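Local coordinates for protein beta-galactosidase/beta-glucuronidase (Faecalibacterium prausnitzii L2-6, PDB 6MVF) that is an FMN-binding beta-glucuronidase of glycosyl hydrolase family 2, and may also have the beta-galactosidase activity generally assigned to that family, at residues A[490-495]-A[503-508]; A[494-499]-A[659-664]; A[590-595]-A[655-660]. All blocks are in the same frame, centred on the assembly; numbering follows the deposited sequence.

Interaction 1: A[490-495]-A[503-508]; sequences EGIINW and KDYSEE
I492 and Y505 hold the compact part of this contact, in the loop that leads from strand 482-487 to helix 507-522 of the TIM barrel domain. The backbone N of I492 donates to Y505 O at 2.9 Å and 161°, and the two side chains run the same way beside it, with I492 CD1 3.7 Å from Y505 CD2. E490 CB reaches the same carbon of the tyrosine ring. W495 offers a ring carbon to the tyrosine's CB, with W495 CD1 3.6 Å from Y505 CB. Both rings keep a polar end for another partner, Y505 OH bonding to E545 and W495 NE1 to G546 O.

The looser side is held by a water and a weak bond. The water donates to S506 O at 2.8 Å and lies between it and E490 O, while W495 O accepts only weakly from E507 N, at 3.3 Å.

I493 and E507 make a separate packed contact, I493 CG2 lying 3.5 Å from E507 CD. The glutamate sets its CG opposite the backbone N (chi1 -171°) and stays extended, which carries the carboxylate past that methyl group to R587 and the backbone N of D566.

Small polar residues suit the helix start. D504 OD1 receives S506 N in an Asx turn and S506 OG as well, both from one face of the carboxylate, and S506 caps the helix at Y509 N. The aspartate probably helps to position the cap, and the pairing of E507 with R587 probably offsets the cost of holding a buried carboxylate against isoleucine.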
loop_
_atom_site.group_PDB
_atom_site.type_symbol
_atom_site.label_atom_id
_atom_site.label_comp_id
_atom_site.label_asym_id
_atom_site.label_seq_id
_atom_site.Cartn_x
_atom_site.Cartn_y
_atom_site.Cartn_z
ATOM N N GLU A 490 -21.585 -35.617 7.671
ATOM C CA GLU A 490 -20.618 -35.115 8.630
ATOM C C GLU A 490 -19.275 -35.773 8.405
ATOM O O GLU A 490 -19.188 -36.922 7.973
ATOM C CB GLU A 490 -21.071 -35.362 10.064
ATOM C CG GLU A 490 -22.422 -34.728 10.373
ATOM C CD GLU A 490 -22.281 -33.408 11.077
ATOM O OE1 GLU A 490 -21.147 -33.157 11.560
ATOM O OE2 GLU A 490 -23.292 -32.646 11.141
ATOM N N GLY A 491 -18.227 -35.008 8.677
ATOM C CA GLY A 491 -16.854 -35.452 8.651
ATOM C C GLY A 491 -16.087 -34.735 9.749
ATOM O O GLY A 491 -15.986 -33.501 9.763
ATOM N N ILE A 492 -15.572 -35.505 10.697
ATOM C CA ILE A 492 -14.801 -34.978 11.812
ATOM C C ILE A 492 -13.405 -35.565 11.664
ATOM O O ILE A 492 -13.241 -36.788 11.704
ATOM C CB ILE A 492 -15.476 -35.317 13.148
ATOM C CG1 ILE A 492 -16.873 -34.667 13.137
ATOM C CG2 ILE A 492 -14.649 -34.843 14.320
ATOM C CD1 ILE A 492 -17.669 -34.783 14.406
ATOM N N ILE A 493 -12.404 -34.712 11.414
ATOM C CA ILE A 493 -11.195 -35.219 10.753
ATOM C C ILE A 493 -10.194 -35.869 11.711
ATOM O O ILE A 493 -9.121 -36.303 11.284
ATOM C CB ILE A 493 -10.490 -34.135 9.905
ATOM C CG1 ILE A 493 -10.201 -32.860 10.699
ATOM C CG2 ILE A 493 -11.291 -33.807 8.680
ATOM C CD1 ILE A 493 -9.607 -31.751 9.859
ATOM N N ASN A 494 -10.529 -35.989 12.992
ATOM C CA ASN A 494 -9.728 -36.868 13.841
ATOM C C ASN A 494 -10.205 -38.328 13.848
ATOM O O ASN A 494 -9.426 -39.196 14.272
ATOM C CB ASN A 494 -9.668 -36.328 15.277
ATOM C CG ASN A 494 -11.018 -36.307 15.953
ATOM O OD1 ASN A 494 -11.825 -35.422 15.699
ATOM N ND2 ASN A 494 -11.271 -37.285 16.828
ATOM N N TRP A 495 -11.439 -38.634 13.378
ATOM C CA TRP A 495 -11.915 -40.018 13.254
ATOM C C TRP A 495 -11.550 -40.590 11.887
ATOM O O TRP A 495 -11.748 -39.931 10.859
ATOM C CB TRP A 495 -13.432 -40.126 13.448
ATOM C CG TRP A 495 -13.985 -39.402 14.626
ATOM C CD1 TRP A 495 -15.018 -38.512 14.620
ATOM C CD2 TRP A 495 -13.544 -39.496 15.993
ATOM N NE1 TRP A 495 -15.245 -38.037 15.899
ATOM C CE2 TRP A 495 -14.353 -38.624 16.755
ATOM C CE3 TRP A 495 -12.545 -40.229 16.641
ATOM C CZ2 TRP A 495 -14.194 -38.465 18.120
ATOM C CZ3 TRP A 495 -12.381 -40.066 17.997
ATOM C CH2 TRP A 495 -13.198 -39.196 18.726
ATOM N N LYS A 503 -22.463 -42.861 10.550
ATOM C CA LYS A 503 -22.396 -42.534 11.968
ATOM C C LYS A 503 -21.085 -42.932 12.646
ATOM O O LYS A 503 -20.994 -42.814 13.872
ATOM C CB LYS A 503 -23.578 -43.124 12.741
ATOM C CG LYS A 503 -24.897 -42.456 12.386
ATOM C CD LYS A 503 -24.833 -40.975 12.679
ATOM C CE LYS A 503 -26.200 -40.344 12.567
ATOM N NZ LYS A 503 -26.690 -40.508 11.192
ATOM N N ASP A 504 -20.047 -43.349 11.904
ATOM C CA ASP A 504 -18.722 -43.303 12.522
ATOM C C ASP A 504 -18.057 -41.917 12.442
ATOM O O ASP A 504 -17.007 -41.722 13.070
ATOM C CB ASP A 504 -17.795 -44.396 11.947
ATOM C CG ASP A 504 -17.303 -44.120 10.512
ATOM O OD1 ASP A 504 -17.402 -42.983 9.977
ATOM O OD2 ASP A 504 -16.793 -45.091 9.901
ATOM N N TYR A 505 -18.639 -40.956 11.703
ATOM C CA TYR A 505 -18.197 -39.562 11.657
ATOM C C TYR A 505 -16.823 -39.384 11.008
ATOM O O TYR A 505 -16.198 -38.312 11.141
ATOM C CB TYR A 505 -18.200 -38.933 13.059
ATOM C CG TYR A 505 -19.588 -38.627 13.523
ATOM C CD1 TYR A 505 -20.401 -39.633 14.055
ATOM C CD2 TYR A 505 -20.117 -37.343 13.384
ATOM C CE1 TYR A 505 -21.698 -39.366 14.458
ATOM C CE2 TYR A 505 -21.416 -37.062 13.773
ATOM C CZ TYR A 505 -22.203 -38.077 14.317
ATOM O OH TYR A 505 -23.489 -37.798 14.716
ATOM N N SER A 506 -16.342 -40.405 10.301
ATOM C CA SER A 506 -14.975 -40.406 9.803
ATOM C C SER A 506 -14.865 -39.595 8.526
ATOM O O SER A 506 -15.796 -39.547 7.715
ATOM C CB SER A 506 -14.484 -41.825 9.518
ATOM O OG SER A 506 -15.052 -42.302 8.308
ATOM N N GLU A 507 -13.692 -38.975 8.357
ATOM C CA GLU A 507 -13.372 -38.242 7.138
ATOM C C GLU A 507 -13.526 -39.132 5.912
ATOM O O GLU A 507 -13.912 -38.665 4.840
ATOM C CB GLU A 507 -11.940 -37.687 7.233
ATOM C CG GLU A 507 -11.562 -36.720 6.130
ATOM C CD GLU A 507 -10.166 -36.076 6.273
ATOM O OE1 GLU A 507 -9.894 -35.160 5.461
ATOM O OE2 GLU A 507 -9.353 -36.467 7.163
ATOM N N GLU A 508 -13.232 -40.423 6.056
ATOM C CA GLU A 508 -13.332 -41.331 4.927
ATOM C C GLU A 508 -14.781 -41.509 4.492
ATOM O O GLU A 508 -15.064 -41.614 3.297
ATOM C CB GLU A 508 -12.704 -42.684 5.288
ATOM C CG GLU A 508 -11.171 -42.704 5.359
ATOM C CD GLU A 508 -10.597 -41.941 6.570
ATOM O OE1 GLU A 508 -11.286 -41.897 7.615
ATOM O OE2 GLU A 508 -9.464 -41.379 6.475
HETATM O O HOH W 1 -18.523 -39.327 8.256
#

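Interaction 2: A[494-499]-A[659-664]; sequences NWHSNT and ACYTLP
A 3-10 turn at 659-661, close to the last ordered residue of the chain, lays Y661 and the residues after it along W495 and H496. One hydrogen bond sets the alignment: H496 N donates to Y661 O at 2.9 Å and 167°. Beside this bond the two rings form a T-shaped (edge-to-face) pair, the edge of the imidazole directed at the face of the tyrosine, with centroids 5.4 Å apart and planes at 82°. Both rings are tied down at their polar ends, H496 ND1 by E508 and Y661 OH by the backbone N of Q590; a histidine and a tyrosine suit these places because each joins a flat surface to a hydrogen-bonding group.

The loop that carries W495 follows a strand of the TIM barrel and precedes its helix 507-522, so the C-terminal tail is being fastened to the barrel domain by one of its beta-alpha loops. The indole is the main platform. L663 CA makes a CH-pi contact, 3.9 Å from the centroid of the six-membered ring and almost on its normal, and L663 CD2 comes to 3.7 Å from W495 CZ2. P664 CD adds a contact at 3.9 Å to W495 CH2; leucine and proline supply the carbon that a broad aromatic face favours.

N494 ND2 lies over the opposite face of the indole, toward its rim. CG of N494 sits between the backbone N and the carbonyl carbon (chi1 64°), which folds the amide back over the neighbouring ring. ND2 also donates to a water at 2.9 Å, which in turn donates to C660 O, while OD1 accepts from N263 of the second subunit.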
loop_
_atom_site.group_PDB
_atom_site.type_symbol
_atom_site.label_atom_id
_atom_site.label_comp_id
_atom_site.label_asym_id
_atom_site.label_seq_id
_atom_site.Cartn_x
_atom_site.Cartn_y
_atom_site.Cartn_z
ATOM N N ASN A 494 -10.529 -35.989 12.992
ATOM C CA ASN A 494 -9.728 -36.868 13.841
ATOM C C ASN A 494 -10.205 -38.328 13.848
ATOM O O ASN A 494 -9.426 -39.196 14.272
ATOM C CB ASN A 494 -9.668 -36.328 15.277
ATOM C CG ASN A 494 -11.018 -36.307 15.953
ATOM O OD1 ASN A 494 -11.825 -35.422 15.699
ATOM N ND2 ASN A 494 -11.271 -37.285 16.828
ATOM N N TRP A 495 -11.439 -38.634 13.378
ATOM C CA TRP A 495 -11.915 -40.018 13.254
ATOM C C TRP A 495 -11.550 -40.590 11.887
ATOM O O TRP A 495 -11.748 -39.931 10.859
ATOM C CB TRP A 495 -13.432 -40.126 13.448
ATOM C CG TRP A 495 -13.985 -39.402 14.626
ATOM C CD1 TRP A 495 -15.018 -38.512 14.620
ATOM C CD2 TRP A 495 -13.544 -39.496 15.993
ATOM N NE1 TRP A 495 -15.245 -38.037 15.899
ATOM C CE2 TRP A 495 -14.353 -38.624 16.755
ATOM C CE3 TRP A 495 -12.545 -40.229 16.641
ATOM C CZ2 TRP A 495 -14.194 -38.465 18.120
ATOM C CZ3 TRP A 495 -12.381 -40.066 17.997
ATOM C CH2 TRP A 495 -13.198 -39.196 18.726
ATOM N N HIS A 496 -11.040 -41.826 11.875
ATOM C CA HIS A 496 -10.634 -42.500 10.642
ATOM C C HIS A 496 -10.896 -43.997 10.725
ATOM O O HIS A 496 -10.515 -44.647 11.704
ATOM C CB HIS A 496 -9.158 -42.252 10.342
ATOM C CG HIS A 496 -8.842 -40.808 10.168
ATOM N ND1 HIS A 496 -9.211 -40.104 9.044
ATOM C CD2 HIS A 496 -8.257 -39.918 10.999
ATOM C CE1 HIS A 496 -8.842 -38.845 9.179
ATOM N NE2 HIS A 496 -8.264 -38.705 10.359
ATOM N N SER A 497 -11.518 -44.538 9.675
ATOM C CA SER A 497 -11.952 -45.925 9.654
ATOM C C SER A 497 -11.460 -46.651 8.408
ATOM O O SER A 497 -11.538 -46.127 7.291
ATOM C CB SER A 497 -13.467 -46.014 9.707
ATOM O OG SER A 497 -13.851 -47.372 9.623
ATOM N N ASN A 498 -10.963 -47.875 8.606
ATOM C CA ASN A 498 -10.670 -48.752 7.479
ATOM C C ASN A 498 -11.936 -49.353 6.875
ATOM O O ASN A 498 -11.897 -49.865 5.754
ATOM C CB ASN A 498 -9.719 -49.866 7.917
ATOM C CG ASN A 498 -8.296 -49.391 8.043
ATOM O OD1 ASN A 498 -7.810 -48.632 7.207
ATOM N ND2 ASN A 498 -7.616 -49.833 9.088
ATOM N N THR A 499 -13.053 -49.310 7.593
ATOM C CA THR A 499 -14.341 -49.771 7.085
ATOM C C THR A 499 -15.335 -48.648 7.304
ATOM O O THR A 499 -16.225 -48.747 8.157
ATOM C CB THR A 499 -14.790 -51.057 7.780
ATOM O OG1 THR A 499 -14.878 -50.832 9.195
ATOM C CG2 THR A 499 -13.810 -52.195 7.492
ATOM N N ALA A 659 -6.322 -45.836 19.364
ATOM C CA ALA A 659 -7.679 -45.742 19.896
ATOM C C ALA A 659 -8.350 -44.448 19.466
ATOM O O ALA A 659 -9.557 -44.424 19.210
ATOM C CB ALA A 659 -7.647 -45.840 21.424
ATOM N N CYS A 660 -7.577 -43.361 19.364
ATOM C CA CYS A 660 -8.111 -42.041 19.051
ATOM C C CYS A 660 -8.575 -41.889 17.601
ATOM O O CYS A 660 -9.089 -40.821 17.258
ATOM C CB CYS A 660 -7.067 -40.962 19.375
ATOM S SG CYS A 660 -5.637 -40.894 18.241
ATOM N N TYR A 661 -8.395 -42.890 16.735
ATOM C CA TYR A 661 -9.062 -42.827 15.436
ATOM C C TYR A 661 -10.519 -43.267 15.481
ATOM O O TYR A 661 -11.161 -43.253 14.427
ATOM C CB TYR A 661 -8.373 -43.695 14.387
ATOM C CG TYR A 661 -7.056 -43.192 13.890
ATOM C CD1 TYR A 661 -6.590 -41.924 14.227
ATOM C CD2 TYR A 661 -6.264 -43.989 13.068
ATOM C CE1 TYR A 661 -5.363 -41.470 13.764
ATOM C CE2 TYR A 661 -5.041 -43.543 12.599
ATOM C CZ TYR A 661 -4.597 -42.285 12.947
ATOM O OH TYR A 661 -3.372 -41.862 12.482
ATOM N N THR A 662 -11.053 -43.676 16.638
ATOM C CA THR A 662 -12.426 -44.172 16.721
ATOM C C THR A 662 -13.204 -43.501 17.848
ATOM O O THR A 662 -12.724 -43.413 18.987
ATOM C CB THR A 662 -12.464 -45.692 16.911
ATOM O OG1 THR A 662 -11.699 -46.327 15.873
ATOM C CG2 THR A 662 -13.910 -46.184 16.855
ATOM N N LEU A 663 -14.398 -43.018 17.506
ATOM C CA LEU A 663 -15.374 -42.532 18.474
ATOM C C LEU A 663 -15.519 -43.510 19.637
ATOM O O LEU A 663 -15.659 -44.720 19.406
ATOM C CB LEU A 663 -16.728 -42.378 17.799
ATOM C CG LEU A 663 -17.295 -41.009 17.512
ATOM C CD1 LEU A 663 -18.716 -41.173 16.901
ATOM C CD2 LEU A 663 -17.315 -40.253 18.796
ATOM N N PRO A 664 -15.471 -43.034 20.896
ATOM C CA PRO A 664 -15.791 -43.748 22.139
ATOM C C PRO A 664 -17.122 -44.504 22.118
ATOM O O PRO A 664 -18.031 -44.064 21.413
ATOM C CB PRO A 664 -15.828 -42.618 23.165
ATOM C CG PRO A 664 -14.752 -41.701 22.698
ATOM C CD PRO A 664 -14.795 -41.752 21.180
HETATM O O HOH W 2 -9.208 -38.538 18.395
#

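Interaction 3: A[590-595]-A[655-660]; sequences QRAGET and ETEPAC
A carboxylate fastened to the outer edge of a beta sheet defines this surface contact, in which E657 grips A592 on strand 590-592. That strand is outermost, within the chain, in a mixed five-stranded sheet, and runs parallel to strand 646-654, from which the segment 655-660 emerges. R591 gives its backbone bonds to E652 and V654 of the neighbouring strand. The next amide, A592 N, instead donates to E657 OE2 at 2.9 Å and 169°, using the anti lone pair of that oxygen. The glutamate reaches it because its chain is extended beyond CG (chi2 -174°). N498 ND2 and H588 NE2 bond to the same atom. Replacing E657 by an alanine would probably leave A592 N, N498 and H588 without their shared acceptor and let the chain beyond the strand move away from the sheet edge.

The small methyl group of A592 suits its place, CB fitting 3.5 Å from E657 CG and 3.4 Å from E655 O. At the start of the strand, Q590 slants across P658. Its NE2 bonds to E652, while the amide oxygen meets the proline ring carbons, Q590 OE1 lying 3.3 Å from P658 CD.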
loop_
_atom_site.group_PDB
_atom_site.type_symbol
_atom_site.label_atom_id
_atom_site.label_comp_id
_atom_site.label_asym_id
_atom_site.label_seq_id
_atom_site.Cartn_x
_atom_site.Cartn_y
_atom_site.Cartn_z
ATOM N N GLN A 590 -1.528 -43.361 10.681
ATOM C CA GLN A 590 -1.021 -44.674 11.068
ATOM C C GLN A 590 -1.972 -45.749 10.554
ATOM O O GLN A 590 -3.145 -45.776 10.933
ATOM C CB GLN A 590 -0.853 -44.747 12.586
ATOM C CG GLN A 590 0.361 -43.969 13.092
ATOM C CD GLN A 590 0.270 -43.643 14.569
ATOM O OE1 GLN A 590 -0.794 -43.743 15.154
ATOM N NE2 GLN A 590 1.389 -43.241 15.174
ATOM N N ARG A 591 -1.469 -46.625 9.686
ATOM C CA ARG A 591 -2.289 -47.605 8.977
ATOM C C ARG A 591 -1.887 -49.017 9.377
ATOM O O ARG A 591 -0.735 -49.417 9.180
ATOM C CB ARG A 591 -2.161 -47.434 7.459
ATOM C CG ARG A 591 -2.415 -46.016 7.013
ATOM C CD ARG A 591 -3.369 -45.971 5.888
ATOM N NE ARG A 591 -3.728 -44.611 5.515
ATOM C CZ ARG A 591 -4.258 -44.314 4.336
ATOM N NH1 ARG A 591 -4.457 -45.293 3.465
ATOM N NH2 ARG A 591 -4.576 -43.063 4.023
ATOM N N ALA A 592 -2.845 -49.771 9.912
ATOM C CA ALA A 592 -2.663 -51.170 10.269
ATOM C C ALA A 592 -3.239 -52.070 9.185
ATOM O O ALA A 592 -4.275 -51.762 8.585
ATOM C CB ALA A 592 -3.333 -51.474 11.610
ATOM N N GLY A 593 -2.562 -53.182 8.934
ATOM C CA GLY A 593 -2.995 -54.109 7.900
ATOM C C GLY A 593 -1.879 -54.501 6.952
ATOM O O GLY A 593 -0.890 -53.776 6.800
ATOM N N GLU A 594 -2.006 -55.657 6.313
ATOM C CA GLU A 594 -0.963 -56.071 5.383
ATOM C C GLU A 594 -0.946 -55.169 4.158
ATOM O O GLU A 594 0.126 -54.869 3.618
ATOM C CB GLU A 594 -1.153 -57.533 4.989
ATOM C CG GLU A 594 0.162 -58.257 4.733
ATOM C CD GLU A 594 0.405 -58.550 3.256
ATOM O OE1 GLU A 594 -0.479 -59.164 2.607
ATOM O OE2 GLU A 594 1.484 -58.167 2.740
ATOM N N THR A 595 -2.123 -54.720 3.713
ATOM C CA THR A 595 -2.239 -53.661 2.722
ATOM C C THR A 595 -3.241 -52.625 3.211
ATOM O O THR A 595 -4.113 -52.900 4.039
ATOM C CB THR A 595 -2.690 -54.172 1.343
ATOM O OG1 THR A 595 -4.064 -54.577 1.415
ATOM C CG2 THR A 595 -1.816 -55.339 0.865
ATOM N N GLU A 655 0.975 -51.801 13.840
ATOM C CA GLU A 655 0.347 -53.088 14.101
ATOM C C GLU A 655 -1.131 -52.917 14.419
ATOM O O GLU A 655 -1.973 -53.649 13.893
ATOM C CB GLU A 655 1.076 -53.804 15.242
ATOM C CG GLU A 655 0.602 -55.222 15.510
ATOM C CD GLU A 655 0.860 -56.171 14.340
ATOM O OE1 GLU A 655 1.575 -55.794 13.378
ATOM O OE2 GLU A 655 0.346 -57.311 14.388
ATOM N N THR A 656 -1.464 -51.963 15.285
ATOM C CA THR A 656 -2.848 -51.647 15.600
ATOM C C THR A 656 -3.011 -50.135 15.592
ATOM O O THR A 656 -2.194 -49.413 16.178
ATOM C CB THR A 656 -3.270 -52.223 16.959
ATOM O OG1 THR A 656 -2.893 -51.321 18.005
ATOM C CG2 THR A 656 -2.610 -53.553 17.204
ATOM N N GLU A 657 -4.071 -49.664 14.941
ATOM C CA GLU A 657 -4.255 -48.236 14.786
ATOM C C GLU A 657 -4.690 -47.630 16.112
ATOM O O GLU A 657 -5.288 -48.318 16.944
ATOM C CB GLU A 657 -5.276 -47.951 13.694
ATOM C CG GLU A 657 -4.776 -48.398 12.314
ATOM C CD GLU A 657 -5.693 -47.997 11.182
ATOM O OE1 GLU A 657 -6.650 -47.219 11.448
ATOM O OE2 GLU A 657 -5.453 -48.462 10.030
ATOM N N PRO A 658 -4.360 -46.355 16.351
ATOM C CA PRO A 658 -4.601 -45.758 17.675
ATOM C C PRO A 658 -6.075 -45.700 18.055
ATOM O O PRO A 658 -6.959 -45.537 17.209
ATOM C CB PRO A 658 -4.008 -44.346 17.536
ATOM C CG PRO A 658 -3.918 -44.105 16.028
ATOM C CD PRO A 658 -3.519 -45.477 15.526
ATOM N N ALA A 659 -6.322 -45.836 19.364
ATOM C CA ALA A 659 -7.679 -45.742 19.896
ATOM C C ALA A 659 -8.350 -44.448 19.466
ATOM O O ALA A 659 -9.557 -44.424 19.210
ATOM C CB ALA A 659 -7.647 -45.840 21.424
ATOM N N CYS A 660 -7.577 -43.361 19.364
ATOM C CA CYS A 660 -8.111 -42.041 19.051
ATOM C C CYS A 660 -8.575 -41.889 17.601
ATOM O O CYS A 660 -9.089 -40.821 17.258
ATOM C CB CYS A 660 -7.067 -40.962 19.375
ATOM S SG CYS A 660 -5.637 -40.894 18.241
#

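From the N terminus, interaction 1 comes first, closing a seven-residue loop in the connection from strand 482-487 to helix 507-522. Interaction 2 starts from the same loop, sharing N494 and W495, and its first segment precedes 503-508, so the two contacts cross in sequence. It then spans about 160 residues to the end of the ordered chain. Interaction 3 opens and closes inside that span, and its second segment overlaps that of interaction 2 at A659 and C660. Side-chain hydrogen bonds join interaction 1 to 2 and interaction 2 to 3. Together they tie barrel loop, C-terminal tail and final sheet, and each contact also touches the second subunit.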